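Kallikrein-10 (Homo sapiens, PDB 5LPE) is a secreted, zymogen-like serine protease of the kallikrein subfamily that is inhibited by zinc and has a tumour-suppressor role in breast and prostate cancer. Local coordinates at residues 33-44 / 95-105; 114-122 / 219-228. All blocks are in the same frame, centred on the assembly; numbering follows the deposited sequence.

Contact 1 of 2, residues 33-44 / 95-105; sequences LVDQSWVLTAAH and DLMLLKLARPV. With ZN (zinc ion), chain F.
H44 and D95 both carry CG between the backbone N and the carbonyl carbon (chi1 75° and 53°), and this turns the ring and the carboxylate to one zinc ion. H44 ND1 lies 2.1 Å from the zinc. D95 OD2 lies at the same distance, 2.1 Å, from the metal. The two groups run side by side with their planes 44° apart. ND1 and OD2 are 3.3 Å from each other as fellow ligands, not as a hydrogen-bonded pair. D92 supplies a third ligand. S202 OG is hydrogen-bonded to D95 OD2, and S187 OG to H44 NE2.

Behind the site, strands 38-41 and 97-101 pair antiparallel in the N-terminal barrel of the chymotrypsin fold. V39 with L99 and T41 with M97 are the hydrogen-bonded pairs. Further along, V105 N donates to Q36 O at 2.7 Å. V39, T41, M97 and L99 share one face; V39 meets V19, and T41 and L99 meet L21, on strand 18-23. The M97 chain bends at its last torsion and lays CE beside T41 CG2, 3.5 Å away. V39 CG2 meets L101 CD2 at 3.8 Å. W38, L40, L98 and K100 share the other face. Helix 224-230 covers W38, L40 and L98 there, while K100 lies against T71 and R72 of strand 66-75. The K100 methylene CB sits over the W38 six-membered ring, 3.9 Å from its centroid, as a CH-pi contact. L40 CD1 reaches both L98 CD2 and L96 CG.

The zinc occupies the histidine nitrogen that faces the aspartate in an active charge relay. Two residues assigned to that relay by similarity therefore meet through a metal. With ND1 bound to zinc, the usual Asp-His hydrogen bond cannot form, consistent with the inhibition of this enzyme by zinc.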
loop_
_atom_site.group_PDB
_atom_site.type_symbol
_atom_site.label_atom_id
_atom_site.label_comp_id
_atom_site.label_asym_id
_atom_site.label_seq_id
_atom_site.Cartn_x
_atom_site.Cartn_y
_atom_site.Cartn_z
ATOM N N LEU A 33 5.219 4.329 -5.010
ATOM C CA LEU A 33 5.657 5.471 -5.793
ATOM C C LEU A 33 4.575 5.723 -6.831
ATOM O O LEU A 33 4.384 4.925 -7.753
ATOM C CB LEU A 33 6.997 5.183 -6.459
ATOM C CG LEU A 33 7.691 6.396 -7.057
ATOM C CD1 LEU A 33 8.235 7.230 -5.916
ATOM C CD2 LEU A 33 8.798 5.959 -7.986
ATOM N N VAL A 34 3.827 6.800 -6.646
ATOM C CA VAL A 34 2.785 7.169 -7.583
ATOM C C VAL A 34 3.220 8.295 -8.504
ATOM O O VAL A 34 2.472 8.657 -9.430
ATOM C CB VAL A 34 1.509 7.538 -6.795
ATOM C CG1 VAL A 34 1.053 6.333 -5.998
ATOM C CG2 VAL A 34 1.789 8.684 -5.818
ATOM N N ASP A 35 4.392 8.871 -8.264
ATOM C CA ASP A 35 4.955 9.958 -9.036
ATOM C C ASP A 35 6.432 10.008 -8.689
ATOM O O ASP A 35 6.839 9.533 -7.630
ATOM C CB ASP A 35 4.261 11.279 -8.709
ATOM C CG ASP A 35 4.836 12.429 -9.470
ATOM O OD1 ASP A 35 4.541 12.516 -10.668
ATOM O OD2 ASP A 35 5.589 13.229 -8.879
ATOM N N GLN A 36 7.239 10.612 -9.566
ATOM C CA GLN A 36 8.672 10.642 -9.293
ATOM C C GLN A 36 8.987 11.369 -7.985
ATOM O O GLN A 36 10.039 11.132 -7.387
ATOM C CB GLN A 36 9.418 11.285 -10.457
ATOM C CG GLN A 36 8.891 12.667 -10.825
ATOM C CD GLN A 36 9.698 13.322 -11.918
ATOM O OE1 GLN A 36 10.348 12.647 -12.713
ATOM N NE2 GLN A 36 9.655 14.638 -11.971
ATOM N N SER A 37 8.143 12.310 -7.572
ATOM C CA SER A 37 8.315 13.007 -6.302
ATOM C C SER A 37 7.344 12.596 -5.198
ATOM O O SER A 37 7.401 13.188 -4.117
ATOM C CB SER A 37 8.244 14.521 -6.521
ATOM O OG SER A 37 9.507 14.989 -6.947
ATOM N N TRP A 38 6.447 11.632 -5.423
ATOM C CA TRP A 38 5.361 11.386 -4.484
ATOM C C TRP A 38 5.197 9.915 -4.151
ATOM O O TRP A 38 5.198 9.057 -5.036
ATOM C CB TRP A 38 4.041 11.900 -5.023
ATOM C CG TRP A 38 3.948 13.365 -5.027
ATOM C CD1 TRP A 38 4.244 14.196 -6.055
ATOM C CD2 TRP A 38 3.509 14.195 -3.942
ATOM N NE1 TRP A 38 4.007 15.494 -5.686
ATOM C CE2 TRP A 38 3.564 15.520 -4.390
ATOM C CE3 TRP A 38 3.061 13.936 -2.636
ATOM C CZ2 TRP A 38 3.197 16.589 -3.584
ATOM C CZ3 TRP A 38 2.707 14.994 -1.839
ATOM C CH2 TRP A 38 2.770 16.304 -2.312
ATOM N N VAL A 39 5.010 9.643 -2.860
ATOM C CA VAL A 39 4.769 8.303 -2.351
ATOM C C VAL A 39 3.454 8.327 -1.592
ATOM O O VAL A 39 3.138 9.313 -0.921
ATOM C CB VAL A 39 5.919 7.814 -1.454
ATOM C CG1 VAL A 39 5.602 6.435 -0.879
ATOM C CG2 VAL A 39 7.206 7.765 -2.231
ATOM N N LEU A 40 2.667 7.267 -1.732
ATOM C CA LEU A 40 1.397 7.175 -1.041
ATOM C C LEU A 40 1.429 6.004 -0.080
ATOM O O LEU A 40 1.923 4.921 -0.412
ATOM C CB LEU A 40 0.223 7.019 -1.997
ATOM C CG LEU A 40 -1.156 6.948 -1.318
ATOM C CD1 LEU A 40 -1.979 8.188 -1.507
ATOM C CD2 LEU A 40 -1.899 5.813 -1.920
ATOM N N THR A 41 0.877 6.234 1.105
ATOM C CA THR A 41 0.869 5.254 2.170
ATOM C C THR A 41 -0.315 5.544 3.086
ATOM O O THR A 41 -1.056 6.511 2.894
ATOM C CB THR A 41 2.202 5.283 2.928
ATOM O OG1 THR A 41 2.194 4.291 3.962
ATOM C CG2 THR A 41 2.450 6.655 3.531
ATOM N N ALA A 42 -0.473 4.702 4.101
ATOM C CA ALA A 42 -1.554 4.880 5.055
ATOM C C ALA A 42 -1.260 6.065 5.960
ATOM O O ALA A 42 -0.128 6.254 6.407
ATOM C CB ALA A 42 -1.742 3.610 5.879
ATOM N N ALA A 43 -2.293 6.868 6.231
ATOM C CA ALA A 43 -2.137 7.987 7.156
ATOM C C ALA A 43 -1.641 7.540 8.530
ATOM O O ALA A 43 -0.870 8.269 9.167
ATOM C CB ALA A 43 -3.452 8.747 7.293
ATOM N N HIS A 44 -2.036 6.344 9.001
ATOM C CA HIS A 44 -1.633 5.928 10.348
ATOM C C HIS A 44 -0.130 5.772 10.479
ATOM O O HIS A 44 0.353 5.533 11.591
ATOM C CB HIS A 44 -2.309 4.614 10.772
ATOM C CG HIS A 44 -1.749 3.389 10.111
ATOM N ND1 HIS A 44 -2.508 2.577 9.293
ATOM C CD2 HIS A 44 -0.515 2.832 10.154
ATOM C CE1 HIS A 44 -1.759 1.582 8.852
ATOM N NE2 HIS A 44 -0.544 1.715 9.356
ATOM N N ASP A 95 -7.507 6.376 5.877
ATOM C CA ASP A 95 -6.094 6.539 6.212
ATOM C C ASP A 95 -5.308 6.402 4.920
ATOM O O ASP A 95 -5.007 5.303 4.456
ATOM C CB ASP A 95 -5.608 5.582 7.303
ATOM C CG ASP A 95 -5.901 4.136 7.019
ATOM O OD1 ASP A 95 -6.735 3.855 6.126
ATOM O OD2 ASP A 95 -5.304 3.279 7.720
ATOM N N LEU A 96 -4.900 7.561 4.420
ATOM C CA LEU A 96 -4.137 7.783 3.208
ATOM C C LEU A 96 -3.250 8.973 3.503
ATOM O O LEU A 96 -3.692 9.940 4.122
ATOM C CB LEU A 96 -5.041 8.096 2.017
ATOM C CG LEU A 96 -5.026 7.093 0.878
ATOM C CD1 LEU A 96 -5.257 5.715 1.431
ATOM C CD2 LEU A 96 -6.083 7.484 -0.129
ATOM N N MET A 97 -2.005 8.901 3.077
ATOM C CA MET A 97 -1.089 10.005 3.306
ATOM C C MET A 97 -0.181 10.074 2.089
ATOM O O MET A 97 0.294 9.039 1.603
ATOM C CB MET A 97 -0.301 9.786 4.602
ATOM C CG MET A 97 0.676 10.858 4.956
ATOM S SD MET A 97 1.601 10.506 6.483
ATOM C CE MET A 97 2.276 8.891 6.159
ATOM N N LEU A 98 0.024 11.280 1.577
ATOM C CA LEU A 98 0.923 11.486 0.456
ATOM C C LEU A 98 2.223 12.057 0.998
ATOM O O LEU A 98 2.220 13.072 1.707
ATOM C CB LEU A 98 0.285 12.379 -0.614
ATOM C CG LEU A 98 -0.648 11.526 -1.487
ATOM C CD1 LEU A 98 -1.673 12.334 -2.240
ATOM C CD2 LEU A 98 0.173 10.663 -2.449
ATOM N N LEU A 99 3.320 11.362 0.717
ATOM C CA LEU A 99 4.657 11.775 1.116
ATOM C C LEU A 99 5.361 12.393 -0.084
ATOM O O LEU A 99 5.465 11.759 -1.142
ATOM C CB LEU A 99 5.452 10.584 1.647
ATOM C CG LEU A 99 4.970 10.081 3.007
ATOM C CD1 LEU A 99 6.088 9.409 3.758
ATOM C CD2 LEU A 99 4.393 11.207 3.849
ATOM N N LYS A 100 5.845 13.618 0.072
ATOM C CA LYS A 100 6.620 14.232 -0.991
ATOM C C LYS A 100 8.105 13.951 -0.787
ATOM O O LYS A 100 8.633 14.151 0.308
ATOM C CB LYS A 100 6.368 15.732 -1.063
ATOM C CG LYS A 100 6.880 16.322 -2.370
ATOM C CD LYS A 100 7.420 17.709 -2.166
ATOM C CE LYS A 100 7.229 18.540 -3.412
ATOM N NZ LYS A 100 7.629 17.777 -4.602
ATOM N N LEU A 101 8.775 13.486 -1.836
ATOM C CA LEU A 101 10.212 13.249 -1.758
ATOM C C LEU A 101 10.998 14.553 -1.917
ATOM O O LEU A 101 10.664 15.414 -2.740
ATOM C CB LEU A 101 10.654 12.233 -2.816
ATOM C CG LEU A 101 9.981 10.857 -2.794
ATOM C CD1 LEU A 101 10.694 9.859 -3.716
ATOM C CD2 LEU A 101 9.884 10.323 -1.375
ATOM N N ALA A 102 12.041 14.699 -1.099
ATOM C CA ALA A 102 12.874 15.893 -1.151
ATOM C C ALA A 102 13.345 16.145 -2.570
ATOM O O ALA A 102 13.109 17.214 -3.137
ATOM C CB ALA A 102 14.061 15.741 -0.199
ATOM N N ARG A 103 13.954 15.136 -3.179
ATOM C CA ARG A 103 14.420 15.188 -4.548
ATOM C C ARG A 103 13.706 14.127 -5.383
ATOM O O ARG A 103 13.414 13.030 -4.883
ATOM C CB ARG A 103 15.940 14.969 -4.614
ATOM C CG ARG A 103 16.738 15.921 -3.730
ATOM C CD ARG A 103 18.246 15.685 -3.836
ATOM N NE ARG A 103 18.743 14.600 -2.985
ATOM C CZ ARG A 103 19.258 13.461 -3.445
ATOM N NH1 ARG A 103 19.346 13.239 -4.753
ATOM N NH2 ARG A 103 19.695 12.542 -2.596
ATOM N N PRO A 104 13.419 14.426 -6.653
ATOM C CA PRO A 104 12.701 13.464 -7.498
ATOM C C PRO A 104 13.488 12.181 -7.701
ATOM O O PRO A 104 14.722 12.170 -7.730
ATOM C CB PRO A 104 12.530 14.208 -8.830
ATOM C CG PRO A 104 12.809 15.635 -8.534
ATOM C CD PRO A 104 13.755 15.658 -7.378
ATOM N N VAL A 105 12.747 11.086 -7.845
ATOM C CA VAL A 105 13.335 9.841 -8.307
ATOM C C VAL A 105 13.806 10.016 -9.748
ATOM O O VAL A 105 13.253 10.817 -10.511
ATOM C CB VAL A 105 12.289 8.720 -8.170
ATOM C CG1 VAL A 105 12.500 7.644 -9.194
ATOM C CG2 VAL A 105 12.335 8.139 -6.787
HETATM ZN ZN ZN F . -4.570 2.799 9.584
#

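Contact 2 of 2, residues 114-122 / 219-228; sequences LQLPYRCAQ and QICKYMSWIN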
loop_
_atom_site.group_PDB
_atom_site.type_symbol
_atom_site.label_atom_id
_atom_site.label_comp_id
_atom_site.label_asym_id
_atom_site.label_seq_id
_atom_site.Cartn_x
_atom_site.Cartn_y
_atom_site.Cartn_z
ATOM N N LEU A 114 3.913 3.551 -10.097
ATOM C CA LEU A 114 2.812 2.622 -10.353
ATOM C C LEU A 114 1.609 3.395 -10.893
ATOM O O LEU A 114 1.146 4.351 -10.257
ATOM C CB LEU A 114 2.436 1.862 -9.073
ATOM C CG LEU A 114 1.961 0.400 -9.040
ATOM C CD1 LEU A 114 1.127 0.196 -7.782
ATOM C CD2 LEU A 114 1.284 -0.111 -10.308
ATOM N N GLN A 115 1.135 3.000 -12.078
ATOM C CA GLN A 115 -0.048 3.617 -12.650
ATOM C C GLN A 115 -1.181 3.600 -11.624
ATOM O O GLN A 115 -1.461 2.570 -11.015
ATOM C CB GLN A 115 -0.448 2.860 -13.917
ATOM C CG GLN A 115 -1.597 3.475 -14.706
ATOM C CD GLN A 115 -2.001 2.609 -15.870
ATOM O OE1 GLN A 115 -2.370 3.111 -16.935
ATOM N NE2 GLN A 115 -1.957 1.291 -15.670
ATOM N N LEU A 116 -1.796 4.762 -11.404
ATOM C CA LEU A 116 -2.962 4.912 -10.547
ATOM C C LEU A 116 -4.210 4.281 -11.177
ATOM O O LEU A 116 -4.285 4.114 -12.392
ATOM C CB LEU A 116 -3.177 6.395 -10.280
ATOM C CG LEU A 116 -2.127 7.051 -9.395
ATOM C CD1 LEU A 116 -2.147 8.556 -9.568
ATOM C CD2 LEU A 116 -2.335 6.612 -7.944
ATOM N N PRO A 117 -5.203 3.903 -10.368
ATOM C CA PRO A 117 -6.406 3.278 -10.939
ATOM C C PRO A 117 -7.176 4.273 -11.792
ATOM O O PRO A 117 -7.407 5.411 -11.378
ATOM C CB PRO A 117 -7.217 2.855 -9.703
ATOM C CG PRO A 117 -6.833 3.811 -8.678
ATOM C CD PRO A 117 -5.344 4.106 -8.917
ATOM N N TYR A 118 -7.546 3.841 -12.993
ATOM C CA TYR A 118 -8.477 4.539 -13.868
ATOM C C TYR A 118 -9.892 3.974 -13.757
ATOM O O TYR A 118 -10.782 4.383 -14.513
ATOM C CB TYR A 118 -7.974 4.502 -15.314
ATOM C CG TYR A 118 -7.727 3.120 -15.857
ATOM C CD1 TYR A 118 -6.528 2.462 -15.638
ATOM C CD2 TYR A 118 -8.699 2.469 -16.596
ATOM C CE1 TYR A 118 -6.311 1.209 -16.141
ATOM C CE2 TYR A 118 -8.490 1.210 -17.101
ATOM C CZ TYR A 118 -7.298 0.587 -16.875
ATOM O OH TYR A 118 -7.101 -0.673 -17.393
ATOM N N ARG A 119 -10.120 3.079 -12.798
ATOM C CA ARG A 119 -11.245 2.159 -12.748
ATOM C C ARG A 119 -11.177 1.449 -11.398
ATOM O O ARG A 119 -10.100 1.329 -10.809
ATOM C CB ARG A 119 -11.114 1.162 -13.909
ATOM C CG ARG A 119 -12.292 0.308 -14.317
ATOM C CD ARG A 119 -11.797 -0.771 -15.330
ATOM N NE ARG A 119 -10.783 -1.664 -14.752
ATOM C CZ ARG A 119 -11.049 -2.606 -13.845
ATOM N NH1 ARG A 119 -12.295 -2.773 -13.411
ATOM N NH2 ARG A 119 -10.078 -3.379 -13.362
ATOM N N CYS A 120 -12.316 0.952 -10.929
ATOM C CA CYS A 120 -12.377 0.236 -9.659
ATOM C C CYS A 120 -12.355 -1.264 -9.915
ATOM O O CYS A 120 -12.994 -1.759 -10.848
ATOM C CB CYS A 120 -13.629 0.595 -8.856
ATOM S SG CYS A 120 -13.736 2.283 -8.221
ATOM N N ALA A 121 -11.607 -1.978 -9.087
ATOM C CA ALA A 121 -11.510 -3.416 -9.225
ATOM C C ALA A 121 -12.713 -4.061 -8.558
ATOM O O ALA A 121 -13.169 -3.614 -7.502
ATOM C CB ALA A 121 -10.208 -3.920 -8.613
ATOM N N GLN A 122 -13.260 -5.063 -9.216
ATOM C CA GLN A 122 -14.475 -5.699 -8.742
ATOM C C GLN A 122 -14.174 -6.933 -7.897
ATOM O O GLN A 122 -13.119 -7.558 -8.049
ATOM C CB GLN A 122 -15.364 -6.078 -9.917
ATOM C CG GLN A 122 -15.673 -4.899 -10.829
ATOM C CD GLN A 122 -16.411 -3.765 -10.127
ATOM O OE1 GLN A 122 -17.227 -3.991 -9.231
ATOM N NE2 GLN A 122 -16.131 -2.531 -10.546
ATOM N N GLN A 219 -9.664 1.845 -0.724
ATOM C CA GLN A 219 -9.977 1.688 -2.137
ATOM C C GLN A 219 -9.522 2.952 -2.859
ATOM O O GLN A 219 -10.117 4.018 -2.692
ATOM C CB GLN A 219 -11.471 1.448 -2.299
ATOM C CG GLN A 219 -11.929 1.020 -3.654
ATOM C CD GLN A 219 -13.413 0.764 -3.663
ATOM O OE1 GLN A 219 -14.135 1.234 -2.786
ATOM N NE2 GLN A 219 -13.875 0.020 -4.650
ATOM N N ILE A 220 -8.498 2.825 -3.704
ATOM C CA ILE A 220 -7.768 3.996 -4.195
ATOM C C ILE A 220 -8.505 4.686 -5.350
ATOM O O ILE A 220 -8.324 5.888 -5.565
ATOM C CB ILE A 220 -6.328 3.580 -4.575
ATOM C CG1 ILE A 220 -5.611 2.954 -3.369
ATOM C CG2 ILE A 220 -5.492 4.752 -5.035
ATOM C CD1 ILE A 220 -5.450 3.866 -2.140
ATOM N N CYS A 221 -9.341 3.954 -6.100
ATOM C CA CYS A 221 -10.169 4.497 -7.178
ATOM C C CYS A 221 -11.256 5.435 -6.682
ATOM O O CYS A 221 -11.949 6.029 -7.515
ATOM C CB CYS A 221 -10.853 3.378 -7.958
ATOM S SG CYS A 221 -12.124 2.513 -6.978
ATOM N N LYS A 222 -11.467 5.528 -5.365
ATOM C CA LYS A 222 -12.364 6.518 -4.781
ATOM C C LYS A 222 -11.656 7.794 -4.357
ATOM O O LYS A 222 -12.331 8.753 -3.972
ATOM C CB LYS A 222 -13.078 5.940 -3.550
ATOM C CG LYS A 222 -13.644 4.532 -3.733
ATOM C CD LYS A 222 -14.622 4.484 -4.886
ATOM C CE LYS A 222 -15.683 3.439 -4.658
ATOM N NZ LYS A 222 -16.619 3.468 -5.810
ATOM N N TYR A 223 -10.327 7.796 -4.328
ATOM C CA TYR A 223 -9.536 8.925 -3.857
ATOM C C TYR A 223 -8.835 9.710 -4.967
ATOM O O TYR A 223 -8.032 10.599 -4.670
ATOM C CB TYR A 223 -8.555 8.434 -2.785
ATOM C CG TYR A 223 -9.314 8.032 -1.529
ATOM C CD1 TYR A 223 -9.849 6.762 -1.396
ATOM C CD2 TYR A 223 -9.554 8.948 -0.507
ATOM C CE1 TYR A 223 -10.562 6.398 -0.277
ATOM C CE2 TYR A 223 -10.279 8.583 0.642
ATOM C CZ TYR A 223 -10.774 7.303 0.742
ATOM O OH TYR A 223 -11.498 6.905 1.839
ATOM N N MET A 224 -9.093 9.390 -6.236
ATOM C CA MET A 224 -8.298 9.968 -7.322
ATOM C C MET A 224 -8.387 11.496 -7.371
ATOM O O MET A 224 -7.402 12.167 -7.708
ATOM C CB MET A 224 -8.720 9.367 -8.660
ATOM C CG MET A 224 -8.318 7.918 -8.784
ATOM S SD MET A 224 -6.628 7.790 -8.240
ATOM C CE MET A 224 -5.794 8.619 -9.604
ATOM N N SER A 225 -9.555 12.064 -7.052
ATOM C CA SER A 225 -9.684 13.517 -7.042
ATOM C C SER A 225 -8.643 14.148 -6.135
ATOM O O SER A 225 -7.921 15.064 -6.542
ATOM C CB SER A 225 -11.090 13.926 -6.601
ATOM O OG SER A 225 -12.050 13.594 -7.592
ATOM N N TRP A 226 -8.553 13.664 -4.895
ATOM C CA TRP A 226 -7.597 14.209 -3.936
ATOM C C TRP A 226 -6.162 13.893 -4.342
ATOM O O TRP A 226 -5.310 14.779 -4.317
ATOM C CB TRP A 226 -7.905 13.673 -2.532
ATOM C CG TRP A 226 -6.902 14.042 -1.496
ATOM C CD1 TRP A 226 -6.741 15.265 -0.912
ATOM C CD2 TRP A 226 -5.928 13.179 -0.895
ATOM N NE1 TRP A 226 -5.721 15.221 0.007
ATOM C CE2 TRP A 226 -5.204 13.951 0.038
ATOM C CE3 TRP A 226 -5.592 11.838 -1.061
ATOM C CZ2 TRP A 226 -4.160 13.423 0.794
ATOM C CZ3 TRP A 226 -4.558 11.317 -0.298
ATOM C CH2 TRP A 226 -3.855 12.111 0.613
ATOM N N ILE A 227 -5.879 12.645 -4.743
ATOM C CA ILE A 227 -4.495 12.236 -5.005
ATOM C C ILE A 227 -3.893 13.054 -6.139
ATOM O O ILE A 227 -2.741 13.490 -6.071
ATOM C CB ILE A 227 -4.414 10.729 -5.305
ATOM C CG1 ILE A 227 -4.778 9.922 -4.076
ATOM C CG2 ILE A 227 -3.004 10.346 -5.762
ATOM C CD1 ILE A 227 -4.546 8.454 -4.259
ATOM N N ASN A 228 -4.657 13.268 -7.200
ATOM C CA ASN A 228 -4.149 14.062 -8.304
ATOM C C ASN A 228 -3.982 15.517 -7.907
ATOM O O ASN A 228 -3.133 16.220 -8.473
ATOM C CB ASN A 228 -5.075 13.920 -9.510
ATOM C CG ASN A 228 -4.796 12.658 -10.288
ATOM O OD1 ASN A 228 -3.635 12.280 -10.469
ATOM N ND2 ASN A 228 -5.855 11.982 -10.738
#
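C120 and C221 form a disulfide, SG to SG 2.0 Å, from two unlike rotamers. C120 SG stands anti to its own carbonyl carbon (chi1 -67°). C221 SG sits between the backbone N and the carbonyl carbon (chi1 69°). The bridge itself turns through 99°, near a right angle. K222 runs away from the bridge at first, then bends at its second torsion and brings CD and NZ back beside C120 SG. Outside the two segments, K222 NZ also pairs with a sulfate ion, probably from the crystallisation liquor.

In this chymotrypsin-fold protein the disulfide ties the linker between the two barrels to the 3-10 segment 220-222, just before the C-terminal helix. M224, in the first turn of that helix, bends at chi2 and chi3 and hooks over the linker. Its SD lies 4.0 Å from P117 CD, and its CE touches L116 CB at 3.5 Å. Without the sulfur and methyl of M224, as with an alanine here, L116 and P117 would probably face a gap, and the leucine side chain would be freer to turn. The P117 ring lies obliquely across I220, its CD 3.9 Å from I220 CG2. L116 CD1 reaches on to I227 CG2 at 4.3 Å.

Contact 1 is mostly core. Contact 2 is only partly buried and reaches the surface at K222. Strand pairing holds contact 1, with a metal site at one end. Contact 2 has no hydrogen bond between its segments and relies on a disulfide and apolar side chains. The two contacts adjoin. Segment 219-228 covers the face of contact 1 that carries L40 and L98: L40 packs on I227, L98 on W226, and L96 on Y223. The linker joins in through a probable hydrogen bond from L114 N to L33 O. Strand 38-41, segment 114-122 and helix 224-230 therefore adjoin one another.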